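Local structure of acyltransferase (Actinoplanes teichomyceticus, 4Q38) at residues 128-131 and 132-136; 92-95 and 96-100; 181-185 and 186-190; 55-58 and 59-63; 122-125 and 126-129. The protein transfers long aliphatic acyl groups from acyl-CoA to the aminosugar of teicoplanin-type glycopeptide antibiotics. All coordinates share one frame; numbering follows the deposited sequence.

How the contacts relate
All five contacts are local, each between consecutive segments, so none closes a long loop and none nests or crosses. From the N terminus, contact 4 (55-63) is the end of helix 53-62, contact 2 (92-100) the last turns of helix 84-98, and contact 5 (122-129) the joint between helices 119-123 and 125-143. Contact 1 (128-136) overlaps contact 5 and continues helix 125-143, which meets helix 53-62 through Leu131, helix 84-98 through Thr133 and helix 177-184 through Phe130. Contact 3 (181-190) leaves helix 177-184 and enters the sheet of the GNAT-like domain; its helix packs on contacts 1 and 2, tying the helical part to that sheet.

Contact 1. Residues 128-131 and 132-136; sequences YVFL and ATVPA
In the proline-kinked stretch of the buried helix 125-143, Thr133 lies beside Val129 and Val134 crosses Phe130. Ala132 N still makes a regular bond to Tyr128 O at 2.9 Å. One residue on, the threonine side chain adds a bond: OG1 donates to Val129 O at 2.6 Å, arriving tilted 31° from the carbonyl plane. The torsion that sets OG1 opposite the carbonyl carbon (chi1 -50°) folds the hydroxyl back over the preceding turn. The same oxygen is hydrogen-bonded to His94 ND1 of helix 84-98, so this buried hydroxyl joins two helices. The backbone is irregular here. Thr133 N bonds to Phe130 O at 3.0 Å from well above the carbonyl plane, a three-residue step, while Val134 N has weak bonds to Phe130 O and to Leu131 O, the latter at 3.4 Å. Pro135 has no N-H to offer; its CD sits 3.6 Å from Leu131 O where a helical donor would otherwise be. On the face turned to helices 148-155 and 177-184, the Phe130 ring slants past Val134, CD1 lying 3.8 Å from CG2. That methyl also rests 3.3 Å from Phe130 O. Leu131 points elsewhere, onto Leu63. Backbone bonds broken at a proline that has no N-H are characteristic of a kinked helix, here one in the N-terminal helical domain.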
# COMPACT_ATOMS: atom_id res chain seq x y z
N TYR A 128 1.11 -14.42 -0.91
CA TYR A 128 0.30 -15.57 -0.46
C TYR A 128 -0.69 -15.15 0.62
O TYR A 128 -1.84 -15.58 0.61
CB TYR A 128 1.17 -16.74 0.02
CG TYR A 128 2.11 -17.24 -1.05
CD1 TYR A 128 1.62 -17.71 -2.27
CD2 TYR A 128 3.48 -17.18 -0.87
CE1 TYR A 128 2.47 -18.13 -3.27
CE2 TYR A 128 4.36 -17.59 -1.86
CZ TYR A 128 3.84 -18.07 -3.06
OH TYR A 128 4.69 -18.47 -4.05
N VAL A 129 -0.24 -14.30 1.54
CA VAL A 129 -1.14 -13.69 2.52
C VAL A 129 -2.29 -13.00 1.81
O VAL A 129 -3.46 -13.22 2.16
CB VAL A 129 -0.44 -12.67 3.44
CG1 VAL A 129 -1.46 -11.99 4.36
CG2 VAL A 129 0.62 -13.34 4.29
N PHE A 130 -1.97 -12.18 0.80
CA PHE A 130 -2.99 -11.42 0.07
C PHE A 130 -3.97 -12.39 -0.61
O PHE A 130 -5.18 -12.25 -0.45
CB PHE A 130 -2.32 -10.49 -0.96
CG PHE A 130 -3.24 -9.42 -1.52
CD1 PHE A 130 -4.23 -9.72 -2.45
CD2 PHE A 130 -3.06 -8.08 -1.13
CE1 PHE A 130 -5.05 -8.72 -2.97
CE2 PHE A 130 -3.88 -7.08 -1.65
CZ PHE A 130 -4.87 -7.40 -2.57
N LEU A 131 -3.44 -13.36 -1.35
CA LEU A 131 -4.27 -14.36 -2.05
C LEU A 131 -5.19 -15.12 -1.09
O LEU A 131 -6.36 -15.36 -1.39
CB LEU A 131 -3.39 -15.37 -2.81
CG LEU A 131 -2.54 -14.82 -3.97
CD1 LEU A 131 -1.66 -15.89 -4.59
CD2 LEU A 131 -3.42 -14.15 -5.02
N ALA A 132 -4.66 -15.51 0.06
CA ALA A 132 -5.42 -16.27 1.04
C ALA A 132 -6.53 -15.42 1.67
O ALA A 132 -7.51 -15.96 2.19
CB ALA A 132 -4.50 -16.81 2.12
N THR A 133 -6.38 -14.10 1.59
CA THR A 133 -7.28 -13.17 2.28
C THR A 133 -8.32 -12.57 1.32
O THR A 133 -9.30 -11.97 1.77
CB THR A 133 -6.47 -12.06 3.00
OG1 THR A 133 -5.45 -12.68 3.79
CG2 THR A 133 -7.35 -11.19 3.89
N VAL A 134 -8.13 -12.77 0.02
CA VAL A 134 -9.07 -12.26 -0.98
C VAL A 134 -10.53 -12.70 -0.71
O VAL A 134 -11.43 -11.86 -0.75
CB VAL A 134 -8.64 -12.60 -2.43
CG1 VAL A 134 -9.78 -12.40 -3.42
CG2 VAL A 134 -7.43 -11.76 -2.84
N PRO A 135 -10.76 -14.01 -0.43
CA PRO A 135 -12.15 -14.42 -0.20
C PRO A 135 -12.80 -13.67 0.97
O PRO A 135 -13.93 -13.20 0.84
CB PRO A 135 -12.05 -15.92 0.10
CG PRO A 135 -10.78 -16.36 -0.57
CD PRO A 135 -9.85 -15.18 -0.42
N ALA A 136 -12.08 -13.54 2.08
CA ALA A 136 -12.59 -12.79 3.23
C ALA A 136 -12.94 -11.33 2.90
O ALA A 136 -14.03 -10.85 3.22
CB ALA A 136 -11.59 -12.84 4.38

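Contact 2. Residues 92-95 and 96-100; sequences RTHH and AIVRH
The chain runs as one helix through 92-98, the end of helix 84-98, with Ala96 N bonded to Arg92 O at 2.7 Å, Val98 N to His94 O at 3.0 Å and Arg99 N to His95 O at 3.1 Å. Val98 lies about one turn further along the helix than His94 and His95; both its methyls meet His94, and CG2 also reaches the edge of His95. CG1 comes within 3.6 Å of His94 CE1, and CG2 lies over a face of that ring, displaced toward the rim. Toward His95, CG2 stands near the ring plane. The His95 imidazole is tied elsewhere, ND1 bonding to Gly42 O. On the side facing helix 125-143, Ile97 leans along the carbonyl of Thr93, its CG1 3.3 Å from Thr93 O. Arg99, outside the buried side, leaves the backbone with CG between N and the carbonyl carbon (chi1 69°). Glu37 forms a salt bridge with its NH2, anchoring the tip to helix 32-41. That first torsion lays the extended chain along the last turn, where NE donates to Ala96 O at 3.1 Å, that oxygen lying 26° out of the guanidinium plane.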
# COMPACT_ATOMS: atom_id res chain seq x y z
N ARG A 92 -1.54 -17.46 10.63
CA ARG A 92 -1.71 -16.50 11.72
C ARG A 92 -1.67 -15.04 11.24
O ARG A 92 -2.38 -14.20 11.78
CB ARG A 92 -0.69 -16.74 12.83
CG ARG A 92 -1.08 -17.92 13.70
CD ARG A 92 0.10 -18.73 14.19
NE ARG A 92 -0.36 -20.01 14.76
CZ ARG A 92 -0.58 -21.12 14.05
NH1 ARG A 92 -0.36 -21.14 12.74
NH2 ARG A 92 -1.02 -22.22 14.66
N THR A 93 -0.85 -14.76 10.23
CA THR A 93 -0.78 -13.42 9.65
C THR A 93 -2.09 -13.10 8.95
O THR A 93 -2.64 -11.99 9.09
CB THR A 93 0.41 -13.30 8.67
OG1 THR A 93 1.63 -13.53 9.39
CG2 THR A 93 0.49 -11.91 8.03
N HIS A 94 -2.61 -14.07 8.21
CA HIS A 94 -3.94 -13.96 7.64
C HIS A 94 -4.95 -13.64 8.72
O HIS A 94 -5.76 -12.73 8.57
CB HIS A 94 -4.33 -15.23 6.90
CG HIS A 94 -5.81 -15.35 6.64
ND1 HIS A 94 -6.42 -14.72 5.63
CD2 HIS A 94 -6.80 -16.06 7.32
CE1 HIS A 94 -7.74 -15.00 5.65
NE2 HIS A 94 -7.97 -15.83 6.68
N HIS A 95 -4.91 -14.41 9.80
CA HIS A 95 -5.83 -14.23 10.93
C HIS A 95 -5.69 -12.86 11.57
O HIS A 95 -6.69 -12.20 11.85
CB HIS A 95 -5.62 -15.34 11.96
CG HIS A 95 -6.72 -15.45 12.99
ND1 HIS A 95 -6.61 -16.23 14.09
CD2 HIS A 95 -7.98 -14.84 13.07
CE1 HIS A 95 -7.74 -16.13 14.83
NE2 HIS A 95 -8.57 -15.27 14.21
N ALA A 96 -4.45 -12.41 11.76
CA ALA A 96 -4.17 -11.10 12.36
C ALA A 96 -4.71 -9.94 11.52
O ALA A 96 -4.94 -8.85 12.05
CB ALA A 96 -2.68 -10.93 12.61
N ILE A 97 -4.90 -10.17 10.22
CA ILE A 97 -5.50 -9.17 9.34
C ILE A 97 -7.04 -9.21 9.37
O ILE A 97 -7.69 -8.18 9.61
CB ILE A 97 -4.95 -9.27 7.89
CG1 ILE A 97 -3.44 -8.97 7.89
CG2 ILE A 97 -5.69 -8.29 6.96
CD1 ILE A 97 -2.75 -9.26 6.57
N VAL A 98 -7.62 -10.39 9.15
CA VAL A 98 -9.08 -10.51 9.06
C VAL A 98 -9.81 -10.22 10.37
O VAL A 98 -11.00 -9.86 10.36
CB VAL A 98 -9.56 -11.86 8.48
CG1 VAL A 98 -9.10 -12.01 7.04
CG2 VAL A 98 -9.09 -13.03 9.34
N ARG A 99 -9.11 -10.35 11.50
CA ARG A 99 -9.66 -9.98 12.80
C ARG A 99 -9.99 -8.48 12.86
O ARG A 99 -10.80 -8.05 13.69
CB ARG A 99 -8.70 -10.37 13.93
CG ARG A 99 -7.43 -9.55 13.97
CD ARG A 99 -6.60 -9.81 15.22
NE ARG A 99 -5.29 -9.15 15.15
CZ ARG A 99 -4.35 -9.25 16.08
NH1 ARG A 99 -4.55 -9.99 17.16
NH2 ARG A 99 -3.18 -8.63 15.93
N HIS A 100 -9.34 -7.70 12.00
CA HIS A 100 -9.61 -6.25 11.91
C HIS A 100 -10.35 -5.84 10.67
O HIS A 100 -10.30 -4.67 10.27
CB HIS A 100 -8.31 -5.47 11.99
CG HIS A 100 -7.60 -5.61 13.32
ND1 HIS A 100 -8.23 -5.43 14.50
CD2 HIS A 100 -6.27 -5.90 13.62
CE1 HIS A 100 -7.35 -5.60 15.51
NE2 HIS A 100 -6.15 -5.88 14.97

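Contact 3. Residues 181-185 and 186-190; sequences TYHLR and GILYR
Gly186 ends helix 177-184 by closing two bonds back over the last turn: its own N reaches His183 O at 3.1 Å, and the next nitrogen, Ile187 N, reaches Tyr182 O at 3.3 Å. Its positive phi of 64° turns the chain out of the helix. The glycine carbonyl is also used, accepting from Tyr189 OH at 2.8 Å. Ile187 then bends back over the helix. Its CD1 sits above the centre of the Arg185 guanidinium, 3.7 Å from CZ, and also 3.6 Å from Tyr182 CD2, so one methyl touches both groups, while Arg185 NH2 itself lies over a face of the Tyr182 ring, toward the rim. The guanidinium grips Thr181 side-on with two nitrogens, NE to O and NH2 to OG1, and NH1 bonds to Ala106 O. Leu188 begins the strand. With CG opposite its backbone N (chi1 178°), it runs beside His183, and CD2 makes a CH-pi contact over the middle of the imidazole, 3.4 Å from the ring centroid. Gln157 binds that ring's NE2. A water donates to both His183 O, at 2.8 Å, and Leu188 O, bridging helix end and strand. Tyr189 and Ile187 pair through their backbones with strand 194-200, whose Ser197, a known N-acetyl-D-glucosamine-binding residue, touches Leu188. The helix end is a Schellman motif, and it leads from the N-terminal helices into the edge strand of the GNAT-like sheet.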
# COMPACT_ATOMS: atom_id res chain seq x y z
N THR A 181 -2.61 -4.15 4.02
CA THR A 181 -3.58 -4.40 5.10
C THR A 181 -4.79 -3.49 4.97
O THR A 181 -5.86 -3.83 5.46
CB THR A 181 -3.02 -4.22 6.55
OG1 THR A 181 -2.67 -2.85 6.80
CG2 THR A 181 -1.81 -5.12 6.83
N TYR A 182 -4.62 -2.33 4.33
CA TYR A 182 -5.74 -1.42 4.09
C TYR A 182 -6.72 -2.04 3.10
O TYR A 182 -7.93 -2.09 3.35
CB TYR A 182 -5.26 -0.06 3.57
CG TYR A 182 -4.69 0.87 4.62
CD1 TYR A 182 -3.42 0.64 5.18
CD2 TYR A 182 -5.39 2.01 5.04
CE1 TYR A 182 -2.89 1.50 6.13
CE2 TYR A 182 -4.86 2.87 5.99
CZ TYR A 182 -3.61 2.61 6.53
OH TYR A 182 -3.08 3.46 7.47
N HIS A 183 -6.20 -2.51 1.96
CA HIS A 183 -7.05 -3.13 0.95
C HIS A 183 -7.73 -4.34 1.53
O HIS A 183 -8.93 -4.53 1.35
CB HIS A 183 -6.25 -3.57 -0.28
CG HIS A 183 -5.28 -2.54 -0.80
ND1 HIS A 183 -4.29 -2.03 -0.05
CD2 HIS A 183 -5.17 -1.94 -2.05
CE1 HIS A 183 -3.57 -1.16 -0.77
NE2 HIS A 183 -4.10 -1.11 -2.01
N LEU A 184 -6.96 -5.16 2.25
CA LEU A 184 -7.46 -6.44 2.78
C LEU A 184 -8.42 -6.32 3.96
O LEU A 184 -9.17 -7.26 4.26
CB LEU A 184 -6.27 -7.36 3.16
CG LEU A 184 -5.41 -7.86 1.98
CD1 LEU A 184 -4.19 -8.63 2.47
CD2 LEU A 184 -6.22 -8.70 1.02
N ARG A 185 -8.41 -5.18 4.63
CA ARG A 185 -9.41 -4.93 5.67
C ARG A 185 -10.65 -4.23 5.13
O ARG A 185 -11.57 -3.92 5.89
CB ARG A 185 -8.81 -4.13 6.81
CG ARG A 185 -7.92 -4.95 7.72
CD ARG A 185 -7.29 -4.07 8.77
NE ARG A 185 -6.28 -3.15 8.23
CZ ARG A 185 -5.89 -2.03 8.83
NH1 ARG A 185 -6.49 -1.63 9.95
NH2 ARG A 185 -4.93 -1.28 8.28
N GLY A 186 -10.71 -3.98 3.83
CA GLY A 186 -11.87 -3.30 3.28
C GLY A 186 -12.06 -1.87 3.78
O GLY A 186 -13.19 -1.39 3.85
N ILE A 187 -10.97 -1.21 4.14
CA ILE A 187 -11.01 0.17 4.61
C ILE A 187 -10.44 1.16 3.60
O ILE A 187 -10.36 2.36 3.88
CB ILE A 187 -10.30 0.32 5.99
CG1 ILE A 187 -8.81 -0.06 5.90
CG2 ILE A 187 -11.02 -0.52 7.02
CD1 ILE A 187 -7.95 0.41 7.06
N LEU A 188 -10.05 0.65 2.43
CA LEU A 188 -9.50 1.46 1.35
C LEU A 188 -10.21 1.06 0.06
O LEU A 188 -10.38 -0.15 -0.19
CB LEU A 188 -7.99 1.22 1.20
CG LEU A 188 -7.25 1.96 0.08
CD1 LEU A 188 -6.84 3.35 0.52
CD2 LEU A 188 -6.00 1.20 -0.34
N TYR A 189 -10.60 2.04 -0.74
CA TYR A 189 -11.27 1.82 -2.03
C TYR A 189 -10.71 2.69 -3.13
O TYR A 189 -10.56 3.90 -2.95
CB TYR A 189 -12.81 2.00 -1.90
CG TYR A 189 -13.35 0.96 -0.98
CD1 TYR A 189 -13.65 -0.32 -1.45
CD2 TYR A 189 -13.50 1.22 0.39
CE1 TYR A 189 -14.10 -1.31 -0.60
CE2 TYR A 189 -13.94 0.23 1.25
CZ TYR A 189 -14.23 -1.03 0.75
OH TYR A 189 -14.67 -2.04 1.59
N ARG A 190 -10.41 2.08 -4.27
CA ARG A 190 -10.02 2.86 -5.44
C ARG A 190 -11.28 3.29 -6.18
O ARG A 190 -12.10 2.45 -6.60
CB ARG A 190 -9.07 2.07 -6.36
CG ARG A 190 -8.60 2.91 -7.55
CD ARG A 190 -7.49 2.27 -8.37
NE ARG A 190 -7.04 3.23 -9.38
CZ ARG A 190 -5.85 3.22 -9.97
NH1 ARG A 190 -4.95 2.29 -9.67
NH2 ARG A 190 -5.56 4.18 -10.84
O HOH W 1 -10.98 -3.05 0.09

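Contact 4. Residues 55-58 and 59-63; sequences EARD and LLRRL
The last turns of helix 53-62 run with regular i to i+4 bonds, Leu59 N to Glu55 O, Leu60 N to Ala56 O at 2.9 Å and Arg62 N to Asp58 O. The helix is amphipathic. Its outer face carries a small charged network centred on Arg61, whose chain, bent at chi2 and chi3 (42° at the latter), curls back along the helix. The guanidinium ends up with one face lying over Arg57 O, 3.7 Å beneath its plane. From there NH2 reaches Asp58 OD1 at 3.4 Å, a long salt bridge with a weak hydrogen bond, the carboxylate and guanidinium planes being 78° apart. A water also bridges the pair, donating to Asp58 OD1 and accepting from Arg61 NE at 2.7 Å. Arg57 comes close as well, its NH2 4.2 Å from Arg61 NH1. Both nitrogens form salt bridges with the same oxygen of Glu67, at the start of helix 67-76, which probably offsets the nearness of the like charges. The inner face is apolar: Leu60 packs on Val74, and Leu59 and Leu60 both press on Leu131 of helix 125-143, in the N-terminal helical domain. Leu60 also lies close along its own helix, its CG 3.3 Å from Ala56 O. Beyond Arg62 the chain leaves the helix, yet Leu63 N still bonds back to Leu59 O at 2.9 Å.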
# COMPACT_ATOMS: atom_id res chain seq x y z
N GLU A 55 -6.49 -21.68 -11.41
CA GLU A 55 -7.27 -20.87 -10.48
C GLU A 55 -6.40 -19.72 -9.95
O GLU A 55 -6.81 -18.57 -9.97
CB GLU A 55 -7.79 -21.70 -9.32
CG GLU A 55 -8.71 -20.91 -8.40
CD GLU A 55 -9.08 -21.66 -7.14
OE1 GLU A 55 -8.74 -22.85 -7.01
OE2 GLU A 55 -9.73 -21.05 -6.26
N ALA A 56 -5.20 -20.06 -9.48
CA ALA A 56 -4.24 -19.08 -8.99
C ALA A 56 -3.83 -18.10 -10.08
O ALA A 56 -3.72 -16.89 -9.84
CB ALA A 56 -3.02 -19.76 -8.39
N ARG A 57 -3.61 -18.61 -11.29
CA ARG A 57 -3.25 -17.76 -12.42
C ARG A 57 -4.37 -16.80 -12.82
O ARG A 57 -4.10 -15.66 -13.20
CB ARG A 57 -2.80 -18.59 -13.64
CG ARG A 57 -1.45 -19.29 -13.46
CD ARG A 57 -0.28 -18.33 -13.22
NE ARG A 57 -0.02 -17.43 -14.35
CZ ARG A 57 0.84 -17.68 -15.34
NH1 ARG A 57 1.52 -18.82 -15.37
NH2 ARG A 57 1.00 -16.79 -16.31
N ASP A 58 -5.62 -17.26 -12.72
CA ASP A 58 -6.77 -16.41 -13.01
C ASP A 58 -6.88 -15.28 -11.99
O ASP A 58 -7.09 -14.12 -12.35
CB ASP A 58 -8.07 -17.22 -13.04
CG ASP A 58 -8.25 -18.03 -14.33
OD1 ASP A 58 -7.51 -17.81 -15.32
OD2 ASP A 58 -9.15 -18.89 -14.36
N LEU A 59 -6.73 -15.62 -10.71
CA LEU A 59 -6.82 -14.61 -9.65
C LEU A 59 -5.69 -13.58 -9.76
O LEU A 59 -5.95 -12.38 -9.75
CB LEU A 59 -6.84 -15.26 -8.26
CG LEU A 59 -7.04 -14.30 -7.08
CD1 LEU A 59 -8.30 -13.46 -7.22
CD2 LEU A 59 -7.07 -15.09 -5.78
N LEU A 60 -4.45 -14.06 -9.91
CA LEU A 60 -3.31 -13.15 -10.09
C LEU A 60 -3.49 -12.19 -11.27
O LEU A 60 -3.10 -11.01 -11.19
CB LEU A 60 -1.99 -13.95 -10.19
CG LEU A 60 -1.52 -14.58 -8.87
CD1 LEU A 60 -0.58 -15.76 -9.10
CD2 LEU A 60 -0.88 -13.55 -7.95
N ARG A 61 -4.08 -12.68 -12.35
CA ARG A 61 -4.31 -11.86 -13.53
C ARG A 61 -5.40 -10.83 -13.25
O ARG A 61 -5.30 -9.68 -13.68
CB ARG A 61 -4.67 -12.75 -14.73
CG ARG A 61 -4.83 -12.03 -16.07
CD ARG A 61 -4.44 -12.91 -17.26
NE ARG A 61 -4.94 -14.29 -17.16
CZ ARG A 61 -4.17 -15.37 -16.98
NH1 ARG A 61 -2.85 -15.26 -16.89
NH2 ARG A 61 -4.74 -16.56 -16.89
N ARG A 62 -6.44 -11.23 -12.52
CA ARG A 62 -7.49 -10.32 -12.10
C ARG A 62 -6.93 -9.19 -11.21
O ARG A 62 -7.40 -8.05 -11.26
CB ARG A 62 -8.60 -11.09 -11.37
CG ARG A 62 -9.90 -10.31 -11.24
CD ARG A 62 -11.10 -11.22 -11.10
NE ARG A 62 -12.31 -10.50 -11.48
CZ ARG A 62 -13.54 -11.01 -11.44
NH1 ARG A 62 -13.74 -12.25 -11.03
NH2 ARG A 62 -14.57 -10.26 -11.82
N LEU A 63 -5.90 -9.52 -10.44
CA LEU A 63 -5.22 -8.55 -9.58
C LEU A 63 -4.08 -7.82 -10.30
O LEU A 63 -3.28 -7.12 -9.67
CB LEU A 63 -4.73 -9.27 -8.31
CG LEU A 63 -5.82 -9.96 -7.48
CD1 LEU A 63 -5.21 -10.97 -6.51
CD2 LEU A 63 -6.64 -8.93 -6.71
O HOH W 2 -7.39 -15.12 -16.54

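Contact 5. Residues 122-125 and 126-129; sequences ARYF and HVYV
Phe125 and His126, neighbours in sequence, form a T-shaped pair: the edge of the phenyl ring is turned to the face of the imidazole, centroids 4.8 Å apart and planes at 86°. Phe125 CD2 stands over the middle of the His126 ring, 3.5 Å from CE1. The two side chains leave the helix differently, Phe125 with CG opposite its backbone N (chi1 179°) and His126 with CG opposite its carbonyl carbon, which lets the rings meet. The next atom of the same phenyl edge, CE2, also meets Val129 one turn on, 3.7 Å from CG2. A second cluster gathers round Tyr124. Its CB touches Tyr128 CE2 at 3.6 Å, and Tyr128 CD2 comes within 3.1 Å of Tyr124 O. That carbonyl oxygen also receives Tyr128 N at 3.1 Å and a weak bond from Val127 N; Val127 CG2 adds packing at the edge of the Tyr124 ring. Further out, the polar ends of the rings are hydrogen-bonded: His126 NE2 to Pro112 O, Tyr124 OH to Glu72 and Tyr128 OH to Ile73 O. Phe125 is covered by Leu86, Leu89 and Leu90 of helix 84-98. At the joint itself, a water accepts from His126 N at 2.9 Å and donates to Arg123 O, bridging the first turn of the new helix to the end of the old. Tyr124, at the N-cap, thus marks a helix-to-helix junction, where the short helix 119-123 passes into the buried helix 125-143 of the N-terminal domain.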
# COMPACT_ATOMS: atom_id res chain seq x y z
N ALA A 122 9.53 -17.29 0.36
CA ALA A 122 9.82 -16.24 1.33
C ALA A 122 9.63 -14.85 0.71
O ALA A 122 8.97 -13.99 1.30
CB ALA A 122 11.22 -16.38 1.88
N ARG A 123 10.21 -14.65 -0.47
CA ARG A 123 10.06 -13.38 -1.21
C ARG A 123 8.59 -13.06 -1.51
O ARG A 123 8.19 -11.91 -1.46
CB ARG A 123 10.86 -13.42 -2.51
CG ARG A 123 12.37 -13.39 -2.31
CD ARG A 123 13.11 -13.30 -3.64
NE ARG A 123 13.20 -14.57 -4.37
CZ ARG A 123 12.63 -14.81 -5.54
NH1 ARG A 123 11.88 -13.87 -6.15
NH2 ARG A 123 12.81 -15.98 -6.13
N TYR A 124 7.81 -14.08 -1.84
CA TYR A 124 6.41 -13.87 -2.19
C TYR A 124 5.44 -14.09 -1.01
O TYR A 124 4.23 -14.15 -1.21
CB TYR A 124 6.01 -14.74 -3.39
CG TYR A 124 6.61 -14.32 -4.71
CD1 TYR A 124 6.39 -13.04 -5.24
CD2 TYR A 124 7.37 -15.21 -5.47
CE1 TYR A 124 6.91 -12.66 -6.46
CE2 TYR A 124 7.91 -14.85 -6.70
CZ TYR A 124 7.68 -13.57 -7.19
OH TYR A 124 8.20 -13.20 -8.42
N PHE A 125 5.97 -14.20 0.20
CA PHE A 125 5.15 -14.52 1.37
C PHE A 125 3.86 -13.71 1.46
O PHE A 125 2.77 -14.25 1.62
CB PHE A 125 5.95 -14.39 2.68
CG PHE A 125 5.14 -14.69 3.92
CD1 PHE A 125 4.88 -16.01 4.30
CD2 PHE A 125 4.63 -13.66 4.70
CE1 PHE A 125 4.13 -16.29 5.43
CE2 PHE A 125 3.88 -13.93 5.84
CZ PHE A 125 3.63 -15.25 6.21
N HIS A 126 3.99 -12.39 1.37
CA HIS A 126 2.84 -11.50 1.55
C HIS A 126 1.91 -11.46 0.38
O HIS A 126 0.76 -11.04 0.49
CB HIS A 126 3.33 -10.12 1.96
CG HIS A 126 3.97 -10.12 3.32
ND1 HIS A 126 3.26 -10.32 4.44
CD2 HIS A 126 5.30 -9.99 3.71
CE1 HIS A 126 4.09 -10.31 5.51
NE2 HIS A 126 5.33 -10.10 5.06
N VAL A 127 2.39 -11.92 -0.77
CA VAL A 127 1.47 -12.20 -1.88
C VAL A 127 0.55 -13.37 -1.52
O VAL A 127 -0.67 -13.33 -1.79
CB VAL A 127 2.24 -12.48 -3.19
CG1 VAL A 127 1.27 -12.82 -4.32
CG2 VAL A 127 3.10 -11.28 -3.56
N TYR A 128 1.11 -14.42 -0.91
CA TYR A 128 0.30 -15.57 -0.46
C TYR A 128 -0.69 -15.15 0.62
O TYR A 128 -1.84 -15.58 0.61
CB TYR A 128 1.17 -16.74 0.02
CG TYR A 128 2.11 -17.24 -1.05
CD1 TYR A 128 1.62 -17.71 -2.27
CD2 TYR A 128 3.48 -17.18 -0.87
CE1 TYR A 128 2.47 -18.13 -3.27
CE2 TYR A 128 4.36 -17.59 -1.86
CZ TYR A 128 3.84 -18.07 -3.06
OH TYR A 128 4.69 -18.47 -4.05
N VAL A 129 -0.24 -14.30 1.54
CA VAL A 129 -1.14 -13.69 2.52
C VAL A 129 -2.29 -13.00 1.81
O VAL A 129 -3.46 -13.22 2.16
CB VAL A 129 -0.44 -12.67 3.44
CG1 VAL A 129 -1.46 -11.99 4.36
CG2 VAL A 129 0.62 -13.34 4.29
O HOH W 3 5.83 -10.93 -0.34